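Local coordinates for protein cortical-lytic enzyme (Bacillus cereus, PDB 4S3J) that cleaves partially degraded spore-cortex peptidoglycan during germination as an N-acetylglucosaminidase that recognises muramic acid delta-lactam, at residues 149-152 against 153-157; 81-84 against 85-89; 311-315 against 316-320; 112-116 against 117-121. All blocks are in the same frame, centred on the assembly; numbering follows the deposited sequence.

Contact 1: 149-152 against 153-157; sequences LKEP and TETAK
Pro152 and Thr155 are the first and last residues of a type II beta turn that carries the chain from strand 149-150 into helix 155-164, and the threonine side chain ties the turn shut. CB of Thr155 is still 3.9 Å from Pro152 O, and from it the two branches part. Thr155 OG1 stands beside the backbone N, anti to the carbonyl carbon (chi1 -70°), which brings it back over the start of the turn, where it donates a hydrogen bond of 2.8 Å to Pro152 O. It arrives above the carbonyl plane, 39° out of it. Thr155 OG1 also rests against the proline ring, 3.5 Å from CG of Pro152. The threonine side chain as a whole packs among Phe141, Tyr210 and Met212, with Tyr210 also bonded through OH to Glu151 OE1.

Glu154 takes the third turn position with positive phi and is the N-cap residue of the helix. Its carboxylate has two partners: OE2 accepts from the backbone N of Ile118, and Glu154 OE1 forms a salt bridge of 3.0 Å with Lys157 NZ, which sits above the carboxylate plane. The usual closing bond of such a turn is here made through a water, which donates to Pro152 O at 3.1 Å and accepts from Thr155 N, also at 3.1 Å.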
loop_
_atom_site.group_PDB
_atom_site.type_symbol
_atom_site.label_atom_id
_atom_site.label_comp_id
_atom_site.label_asym_id
_atom_site.label_seq_id
_atom_site.Cartn_x
_atom_site.Cartn_y
_atom_site.Cartn_z
ATOM N N LEU A 149 -0.776 10.216 26.171
ATOM C CA LEU A 149 -1.115 9.274 25.111
ATOM C C LEU A 149 -1.705 7.994 25.697
ATOM O O LEU A 149 -1.235 7.506 26.726
ATOM C CB LEU A 149 0.132 8.918 24.296
ATOM C CG LEU A 149 0.878 10.031 23.529
ATOM C CD1 LEU A 149 2.238 9.530 23.001
ATOM C CD2 LEU A 149 0.051 10.538 22.363
ATOM N N LYS A 150 -2.710 7.444 25.019
ATOM C CA LYS A 150 -3.188 6.094 25.287
ATOM C C LYS A 150 -2.362 5.105 24.480
ATOM O O LYS A 150 -2.412 5.128 23.251
ATOM C CB LYS A 150 -4.653 5.945 24.898
ATOM C CG LYS A 150 -5.248 4.603 25.274
ATOM C CD LYS A 150 -6.656 4.442 24.759
ATOM C CE LYS A 150 -7.159 3.022 25.022
ATOM N NZ LYS A 150 -8.533 2.815 24.510
ATOM N N GLU A 151 -1.602 4.256 25.168
ATOM C CA GLU A 151 -0.743 3.288 24.489
ATOM C C GLU A 151 -1.556 2.073 24.058
ATOM O O GLU A 151 -2.347 1.542 24.850
ATOM C CB GLU A 151 0.392 2.821 25.393
ATOM C CG GLU A 151 1.355 3.897 25.825
ATOM C CD GLU A 151 2.678 3.330 26.316
ATOM O OE1 GLU A 151 2.903 2.108 26.174
ATOM O OE2 GLU A 151 3.495 4.117 26.836
ATOM N N PRO A 152 -1.341 1.594 22.823
ATOM C CA PRO A 152 -1.968 0.335 22.395
ATOM C C PRO A 152 -1.302 -0.889 23.019
ATOM O O PRO A 152 -0.172 -0.800 23.484
ATOM C CB PRO A 152 -1.778 0.345 20.884
ATOM C CG PRO A 152 -0.571 1.167 20.661
ATOM C CD PRO A 152 -0.580 2.227 21.731
ATOM N N THR A 153 -1.991 -2.030 23.007
ATOM C CA THR A 153 -1.500 -3.192 23.733
ATOM C C THR A 153 -0.218 -3.742 23.110
ATOM O O THR A 153 -0.025 -3.646 21.899
ATOM C CB THR A 153 -2.580 -4.310 23.785
ATOM O OG1 THR A 153 -2.124 -5.381 24.614
ATOM C CG2 THR A 153 -2.907 -4.842 22.392
ATOM N N GLU A 154 0.660 -4.290 23.949
ATOM C CA GLU A 154 1.860 -5.001 23.499
ATOM C C GLU A 154 2.759 -4.144 22.605
ATOM O O GLU A 154 3.369 -4.644 21.650
ATOM C CB GLU A 154 1.442 -6.285 22.768
ATOM C CG GLU A 154 0.551 -7.203 23.611
ATOM C CD GLU A 154 -0.014 -8.374 22.815
ATOM O OE1 GLU A 154 0.767 -9.120 22.191
ATOM O OE2 GLU A 154 -1.254 -8.529 22.799
ATOM N N THR A 155 2.862 -2.854 22.923
ATOM C CA THR A 155 3.684 -1.948 22.122
ATOM C C THR A 155 5.140 -2.380 22.116
ATOM O O THR A 155 5.780 -2.357 21.076
ATOM C CB THR A 155 3.576 -0.484 22.622
ATOM O OG1 THR A 155 2.269 0.013 22.324
ATOM C CG2 THR A 155 4.545 0.409 21.915
ATOM N N ALA A 156 5.679 -2.770 23.267
ATOM C CA ALA A 156 7.088 -3.161 23.334
ATOM C C ALA A 156 7.368 -4.365 22.434
ATOM O O ALA A 156 8.412 -4.427 21.783
ATOM C CB ALA A 156 7.494 -3.462 24.769
ATOM N N LYS A 157 6.452 -5.326 22.420
ATOM C CA LYS A 157 6.587 -6.513 21.575
ATOM C C LYS A 157 6.690 -6.146 20.097
ATOM O O LYS A 157 7.539 -6.674 19.368
ATOM C CB LYS A 157 5.393 -7.457 21.784
ATOM C CG LYS A 157 5.426 -8.736 20.932
ATOM C CD LYS A 157 4.205 -9.631 21.158
ATOM C CE LYS A 157 4.154 -10.194 22.574
ATOM N NZ LYS A 157 2.990 -11.102 22.779
HETATM O O HOH W 1 2.062 -1.425 25.519
#

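Contact 2: 81-84 against 85-89; sequences NNLS and LKSIL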
loop_
_atom_site.group_PDB
_atom_site.type_symbol
_atom_site.label_atom_id
_atom_site.label_comp_id
_atom_site.label_asym_id
_atom_site.label_seq_id
_atom_site.Cartn_x
_atom_site.Cartn_y
_atom_site.Cartn_z
ATOM N N ASN A 81 16.046 -6.862 -29.040
ATOM C CA ASN A 81 15.028 -7.748 -29.598
ATOM C C ASN A 81 14.694 -7.450 -31.054
ATOM O O ASN A 81 13.766 -8.040 -31.611
ATOM C CB ASN A 81 13.743 -7.651 -28.765
ATOM C CG ASN A 81 13.863 -8.355 -27.418
ATOM O OD1 ASN A 81 13.844 -9.594 -27.341
ATOM N ND2 ASN A 81 13.949 -7.564 -26.345
ATOM N N ASN A 82 15.439 -6.527 -31.664
ATOM C CA ASN A 82 15.192 -6.102 -33.043
ATOM C C ASN A 82 13.757 -5.636 -33.246
ATOM O O ASN A 82 13.090 -6.041 -34.192
ATOM C CB ASN A 82 15.509 -7.218 -34.045
ATOM C CG ASN A 82 15.578 -6.703 -35.465
ATOM O OD1 ASN A 82 15.827 -5.507 -35.699
ATOM N ND2 ASN A 82 15.337 -7.584 -36.423
ATOM N N LEU A 83 13.264 -4.816 -32.320
ATOM C CA LEU A 83 11.892 -4.308 -32.385
ATOM C C LEU A 83 11.880 -2.790 -32.393
ATOM O O LEU A 83 12.838 -2.166 -31.946
ATOM C CB LEU A 83 11.056 -4.815 -31.197
ATOM C CG LEU A 83 10.892 -6.325 -31.042
ATOM C CD1 LEU A 83 10.169 -6.655 -29.731
ATOM C CD2 LEU A 83 10.144 -6.909 -32.228
ATOM N N SER A 84 10.790 -2.205 -32.884
ATOM C CA SER A 84 10.592 -0.757 -32.809
ATOM C C SER A 84 10.006 -0.401 -31.446
ATOM O O SER A 84 9.360 -1.240 -30.810
ATOM C CB SER A 84 9.676 -0.277 -33.933
ATOM O OG SER A 84 8.320 -0.559 -33.639
ATOM N N LEU A 85 10.207 0.847 -31.021
ATOM C CA LEU A 85 9.795 1.294 -29.691
ATOM C C LEU A 85 8.296 1.133 -29.393
ATOM O O LEU A 85 7.916 0.952 -28.235
ATOM C CB LEU A 85 10.205 2.764 -29.489
ATOM C CG LEU A 85 11.713 3.049 -29.539
ATOM C CD1 LEU A 85 12.006 4.549 -29.469
ATOM C CD2 LEU A 85 12.450 2.320 -28.434
ATOM N N LYS A 86 7.461 1.194 -30.426
ATOM C CA LYS A 86 6.008 1.017 -30.289
ATOM C C LYS A 86 5.516 -0.261 -30.967
ATOM O O LYS A 86 4.338 -0.380 -31.304
ATOM C CB LYS A 86 5.235 2.219 -30.850
ATOM C CG LYS A 86 5.296 3.493 -30.017
ATOM C CD LYS A 86 3.961 4.244 -30.141
ATOM C CE LYS A 86 3.818 5.385 -29.144
ATOM N NZ LYS A 86 2.507 6.095 -29.318
ATOM N N SER A 87 6.424 -1.211 -31.161
ATOM C CA SER A 87 6.130 -2.451 -31.884
ATOM C C SER A 87 4.928 -3.200 -31.308
ATOM O O SER A 87 4.767 -3.273 -30.090
ATOM C CB SER A 87 7.351 -3.367 -31.853
ATOM O OG SER A 87 7.111 -4.550 -32.580
ATOM N N ILE A 88 4.094 -3.751 -32.190
ATOM C CA ILE A 88 2.908 -4.499 -31.773
ATOM C C ILE A 88 3.290 -5.869 -31.235
ATOM O O ILE A 88 3.809 -6.711 -31.968
ATOM C CB ILE A 88 1.929 -4.728 -32.949
ATOM C CG1 ILE A 88 1.453 -3.408 -33.549
ATOM C CG2 ILE A 88 0.752 -5.616 -32.519
ATOM C CD1 ILE A 88 0.852 -3.585 -34.940
ATOM N N LEU A 89 2.976 -6.103 -29.965
ATOM C CA LEU A 89 3.267 -7.380 -29.323
ATOM C C LEU A 89 2.057 -8.322 -29.366
ATOM O O LEU A 89 0.926 -7.888 -29.550
ATOM C CB LEU A 89 3.711 -7.142 -27.873
ATOM C CG LEU A 89 4.838 -6.124 -27.681
ATOM C CD1 LEU A 89 5.158 -5.989 -26.217
ATOM C CD2 LEU A 89 6.087 -6.511 -28.449
#
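Leu83 and Ser87 face each other across the mouth of a type I beta turn that runs from Ser84 to Ser87. Their side chains meet near the backbone, with CB of Leu83 4.0 Å from CB of Ser87, and the CD2 methyl of Leu83 then lies 3.9 Å from Ser87 OG. With OG anti to its own backbone N (chi1 -178°), Ser87 turns its hydroxyl to the leucine. The other methyl of Leu83, CD1, makes a looser apolar contact with CD2 of Leu89 at 4.3 Å.

The turn itself is held by one backbone bond, Ser87 N to Ser84 O, 3.0 Å long with an N-H...O angle of 155°. Ser84 OG folds in over the same end: chi1 of 78° places it between its backbone N and carbonyl carbon, and it packs 3.5 Å from CB of Ser87.

One step further out, the entry to the turn is set by the end of helix 74-80. A Schellman motif with Asn82 as its C-prime residue, in positive phi, stops the helix and delivers Leu83 directly to the turn; Asn81 is fixed alongside by bonds to Leu77 O and Tyr96 N. The stretch belongs to a LysM domain, in the loop between the second helix and the second strand that in relatives borders the peptidoglycan-binding groove. Leu83 reaches Leu63 of helix 63-70 and Leu95 of strand 94-96, Leu89 reaches Ile66 of helix 63-70, and Leu85 lies back on Leu74 and Ala78 of helix 74-80.

Contact 3: 311-315 against 316-320; sequences SQMPP and QKIMM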
loop_
_atom_site.group_PDB
_atom_site.type_symbol
_atom_site.label_atom_id
_atom_site.label_comp_id
_atom_site.label_asym_id
_atom_site.label_seq_id
_atom_site.Cartn_x
_atom_site.Cartn_y
_atom_site.Cartn_z
ATOM N N SER A 311 3.641 19.115 -7.056
ATOM C CA SER A 311 3.599 20.559 -7.284
ATOM C C SER A 311 3.703 21.342 -5.986
ATOM O O SER A 311 4.012 22.529 -6.010
ATOM C CB SER A 311 2.319 20.948 -8.036
ATOM O OG SER A 311 1.187 21.034 -7.187
ATOM N N GLN A 312 3.479 20.675 -4.854
ATOM C CA GLN A 312 3.427 21.331 -3.550
ATOM C C GLN A 312 4.633 21.036 -2.670
ATOM O O GLN A 312 4.846 21.733 -1.682
ATOM C CB GLN A 312 2.164 20.911 -2.779
ATOM C CG GLN A 312 0.852 21.181 -3.485
ATOM C CD GLN A 312 0.623 22.655 -3.766
ATOM O OE1 GLN A 312 0.469 23.465 -2.849
ATOM N NE2 GLN A 312 0.640 23.014 -5.041
ATOM N N MET A 313 5.363 19.967 -2.973
ATOM C CA MET A 313 6.468 19.513 -2.126
ATOM C C MET A 313 7.439 18.639 -2.913
ATOM O O MET A 313 7.098 18.131 -3.992
ATOM C CB MET A 313 5.938 18.729 -0.919
ATOM C CG MET A 313 5.492 17.312 -1.298
ATOM S SD MET A 313 4.680 16.462 0.077
ATOM C CE MET A 313 3.113 17.336 0.154
ATOM N N PRO A 314 8.660 18.450 -2.382
ATOM C CA PRO A 314 9.657 17.606 -3.067
ATOM C C PRO A 314 9.196 16.156 -3.242
ATOM O O PRO A 314 8.628 15.577 -2.317
ATOM C CB PRO A 314 10.881 17.670 -2.149
ATOM C CG PRO A 314 10.680 18.864 -1.285
ATOM C CD PRO A 314 9.190 19.055 -1.148
ATOM N N PRO A 315 9.443 15.562 -4.417
ATOM C CA PRO A 315 8.932 14.212 -4.671
ATOM C C PRO A 315 9.420 13.142 -3.696
ATOM O O PRO A 315 8.659 12.219 -3.395
ATOM C CB PRO A 315 9.453 13.893 -6.082
ATOM C CG PRO A 315 9.758 15.191 -6.695
ATOM C CD PRO A 315 10.141 16.119 -5.590
ATOM N N GLN A 316 10.651 13.273 -3.199
ATOM C CA GLN A 316 11.229 12.269 -2.298
ATOM C C GLN A 316 10.480 12.176 -0.970
ATOM O O GLN A 316 10.594 11.176 -0.256
ATOM C CB GLN A 316 12.699 12.576 -2.009
ATOM C CG GLN A 316 12.954 13.944 -1.410
ATOM C CD GLN A 316 13.237 15.012 -2.451
ATOM O OE1 GLN A 316 12.590 15.073 -3.497
ATOM N NE2 GLN A 316 14.201 15.871 -2.158
ATOM N N LYS A 317 9.743 13.223 -0.613
ATOM C CA LYS A 317 8.994 13.216 0.632
ATOM C C LYS A 317 7.665 12.464 0.529
ATOM O O LYS A 317 6.990 12.266 1.531
ATOM C CB LYS A 317 8.714 14.639 1.105
ATOM C CG LYS A 317 9.943 15.380 1.513
ATOM C CD LYS A 317 9.592 16.608 2.350
ATOM C CE LYS A 317 10.858 17.355 2.798
ATOM N NZ LYS A 317 10.582 18.470 3.748
ATOM N N ILE A 318 7.286 12.071 -0.682
ATOM C CA ILE A 318 5.958 11.491 -0.897
ATOM C C ILE A 318 5.951 9.962 -0.779
ATOM O O ILE A 318 6.665 9.265 -1.521
ATOM C CB ILE A 318 5.389 11.898 -2.276
ATOM C CG1 ILE A 318 5.240 13.414 -2.356
ATOM C CG2 ILE A 318 4.029 11.211 -2.516
ATOM C CD1 ILE A 318 4.984 13.961 -3.752
ATOM N N MET A 319 5.139 9.463 0.154
ATOM C CA MET A 319 4.846 8.039 0.268
ATOM C C MET A 319 3.433 7.811 -0.229
ATOM O O MET A 319 2.480 8.354 0.325
ATOM C CB MET A 319 4.992 7.535 1.706
ATOM C CG MET A 319 6.327 7.849 2.379
ATOM S SD MET A 319 7.703 6.938 1.628
ATOM C CE MET A 319 9.055 8.098 1.896
ATOM N N MET A 320 3.313 7.024 -1.292
ATOM C CA MET A 320 2.020 6.690 -1.886
ATOM C C MET A 320 1.287 5.645 -1.056
ATOM O O MET A 320 1.778 4.525 -0.878
ATOM C CB MET A 320 2.222 6.166 -3.319
ATOM C CG MET A 320 0.925 5.784 -4.046
ATOM S SD MET A 320 1.263 4.959 -5.622
ATOM C CE MET A 320 1.802 3.356 -5.046
#
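Pro314 and Pro315 open a short 3-10 turn in which two successive carbonyls each accept a backbone N-H three residues on: Lys317 N to Pro314 O at 3.1 Å and Ile318 N to Pro315 O at 3.0 Å, the second a little straighter at 161°. Neither proline has an N-H to give, yet both supply acceptors.

Gln316 curls back over the two prolines. Its CG sits between the backbone N and the carbonyl carbon (chi1 57°), and a second bend at chi2, -92°, brings the amide down on the pair: OE1 of Gln316 lies 3.4 Å from CB of Pro314 and equally 3.4 Å from CD of Pro315. These are van der Waals contacts, the oxygen resting against ring carbons.

The turn links helix 299-312 to strand 318-330 of the TIM barrel, completing a beta-alpha-beta unit that starts at strand 278-281. As an alpha-to-beta connection it lies at the end of the barrel opposite the one where this fold carries its active site. Met313 and Ile318, both buried, slant across each other, SD of Met313 being 3.9 Å from CG1 of Ile318. The isoleucine is buried further by Leu306 and Ala309 of the helix, the methionine by Val279 and Tyr269.

Lys317 begins beside the Pro314 carbonyl, with CB of Lys317 3.5 Å from Pro314 O, then runs out extended until NZ donates to the backbone oxygens of Gly273 and Val276, around the end of helix 269-275.

Contact 4: 112-116 against 117-121; sequences QPSTI and PIKES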
loop_
_atom_site.group_PDB
_atom_site.type_symbol
_atom_site.label_atom_id
_atom_site.label_comp_id
_atom_site.label_asym_id
_atom_site.label_seq_id
_atom_site.Cartn_x
_atom_site.Cartn_y
_atom_site.Cartn_z
ATOM N N GLN A 112 -2.998 -2.749 12.592
ATOM C CA GLN A 112 -4.142 -2.269 13.352
ATOM C C GLN A 112 -4.921 -3.441 13.909
ATOM O O GLN A 112 -5.849 -3.911 13.261
ATOM C CB GLN A 112 -5.059 -1.413 12.477
ATOM C CG GLN A 112 -6.255 -0.861 13.248
ATOM C CD GLN A 112 -7.389 -0.393 12.354
ATOM O OE1 GLN A 112 -7.763 -1.062 11.387
ATOM N NE2 GLN A 112 -7.932 0.777 12.669
ATOM N N PRO A 113 -4.572 -3.902 15.113
ATOM C CA PRO A 113 -5.310 -5.039 15.680
ATOM C C PRO A 113 -6.712 -4.662 16.147
ATOM O O PRO A 113 -6.980 -3.481 16.392
ATOM C CB PRO A 113 -4.430 -5.480 16.861
ATOM C CG PRO A 113 -3.109 -4.839 16.628
ATOM C CD PRO A 113 -3.415 -3.547 15.945
ATOM N N SER A 114 -7.578 -5.662 16.260
ATOM C CA SER A 114 -8.963 -5.455 16.668
ATOM C C SER A 114 -9.280 -6.180 17.973
ATOM O O SER A 114 -10.427 -6.191 18.409
ATOM C CB SER A 114 -9.918 -5.938 15.575
ATOM O OG SER A 114 -9.727 -7.312 15.309
ATOM N N THR A 115 -8.267 -6.780 18.590
ATOM C CA THR A 115 -8.472 -7.535 19.819
ATOM C C THR A 115 -7.386 -7.265 20.841
ATOM O O THR A 115 -6.311 -6.748 20.521
ATOM C CB THR A 115 -8.510 -9.049 19.549
ATOM O OG1 THR A 115 -7.222 -9.495 19.103
ATOM C CG2 THR A 115 -9.556 -9.384 18.501
ATOM N N ILE A 116 -7.678 -7.617 22.086
ATOM C CA ILE A 116 -6.676 -7.602 23.135
ATOM C C ILE A 116 -6.725 -8.948 23.841
ATOM O O ILE A 116 -7.775 -9.317 24.375
ATOM C CB ILE A 116 -6.915 -6.462 24.162
ATOM C CG1 ILE A 116 -6.949 -5.099 23.466
ATOM C CG2 ILE A 116 -5.824 -6.464 25.233
ATOM C CD1 ILE A 116 -7.500 -3.977 24.330
ATOM N N PRO A 117 -5.608 -9.704 23.818
ATOM C CA PRO A 117 -4.329 -9.431 23.142
ATOM C C PRO A 117 -4.414 -9.512 21.618
ATOM O O PRO A 117 -5.421 -9.956 21.082
ATOM C CB PRO A 117 -3.401 -10.521 23.690
ATOM C CG PRO A 117 -4.307 -11.628 24.072
ATOM C CD PRO A 117 -5.574 -10.980 24.552
ATOM N N ILE A 118 -3.355 -9.074 20.941
ATOM C CA ILE A 118 -3.289 -9.135 19.485
ATOM C C ILE A 118 -3.351 -10.595 19.043
ATOM O O ILE A 118 -2.700 -11.454 19.635
ATOM C CB ILE A 118 -2.001 -8.493 18.944
ATOM C CG1 ILE A 118 -1.847 -7.055 19.429
ATOM C CG2 ILE A 118 -1.982 -8.496 17.403
ATOM C CD1 ILE A 118 -0.454 -6.483 19.184
ATOM N N LYS A 119 -4.118 -10.873 17.995
ATOM C CA LYS A 119 -4.200 -12.236 17.472
ATOM C C LYS A 119 -2.827 -12.766 17.057
ATOM O O LYS A 119 -2.010 -12.056 16.465
ATOM C CB LYS A 119 -5.149 -12.307 16.271
ATOM C CG LYS A 119 -6.630 -12.145 16.616
ATOM C CD LYS A 119 -7.476 -12.216 15.355
ATOM C CE LYS A 119 -8.896 -11.752 15.615
ATOM N NZ LYS A 119 -9.673 -11.642 14.353
ATOM N N GLU A 120 -2.595 -14.035 17.365
ATOM C CA GLU A 120 -1.360 -14.699 16.977
ATOM C C GLU A 120 -1.131 -14.624 15.463
ATOM O O GLU A 120 -0.021 -14.379 15.013
ATOM C CB GLU A 120 -1.421 -16.158 17.429
ATOM C CG GLU A 120 -0.164 -16.979 17.191
ATOM C CD GLU A 120 -0.367 -18.453 17.541
ATOM O OE1 GLU A 120 -1.462 -18.812 18.012
ATOM O OE2 GLU A 120 0.563 -19.260 17.344
ATOM N N SER A 121 -2.198 -14.777 14.681
ATOM C CA SER A 121 -2.075 -14.754 13.225
ATOM C C SER A 121 -1.564 -13.395 12.748
ATOM O O SER A 121 -0.801 -13.296 11.793
ATOM C CB SER A 121 -3.431 -15.100 12.584
ATOM O OG SER A 121 -4.427 -14.213 13.049
HETATM O O HOH W 2 -5.793 -8.625 16.807
#
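The loop that follows strand 104-111 of the TIM barrel turns back through a cis peptide bond, Ile116 to Pro117, before helix 120-129 begins, and Thr115 and Pro113 hold its two arms together. The cis bond puts CA of Ile116 3.0 Å from CA of Pro117 and sends the chain back past Thr115. There Thr115 OG1, placed between its own backbone N and carbonyl carbon (chi1 66°), donates a hydrogen bond of 2.7 Å to Pro117 O, tilted 26° from the carbonyl plane. A water carries the link on to the helix start: it donates to Thr115 OG1 at 2.8 Å and accepts from N of Lys119, the N-cap residue, at 3.0 Å.

Apart from the polar pair, the Pro113 ring meets both branches of Ile118, CG of Pro113 being 3.8 Å from CG1 and 3.9 Å from CG2 of Ile118; Tyr138 touches both residues. Lys119 runs extended across Thr115, CE of Lys119 3.8 Å from CG2 of Thr115. The threonine hydroxyl thus gives its proton to one arm and takes one from the water, which fixes the direction of the chain of bonds from Lys119 N through to Pro117 O.

Reading from the N terminus, contact 2 comes first, rounding a loop of the second LysM domain; the other three lie in the glycosyl hydrolase family 18 barrel. Contact 4 folds the loop after strand 104-111, contact 1 leads from strand 149-150 into helix 155-164, and contact 3 closes the step from helix 299-312 to strand 318-330. All four are in series: none nests in or crosses another. Contacts 1 and 4 nevertheless meet in space, Thr153 lying against Ile116 and Ile118, which joins two neighbouring loops of the barrel. Contact 3 is on the other side of the chain's centre from contact 4, and contact 2 is about 55 Å from contact 1, centre to centre.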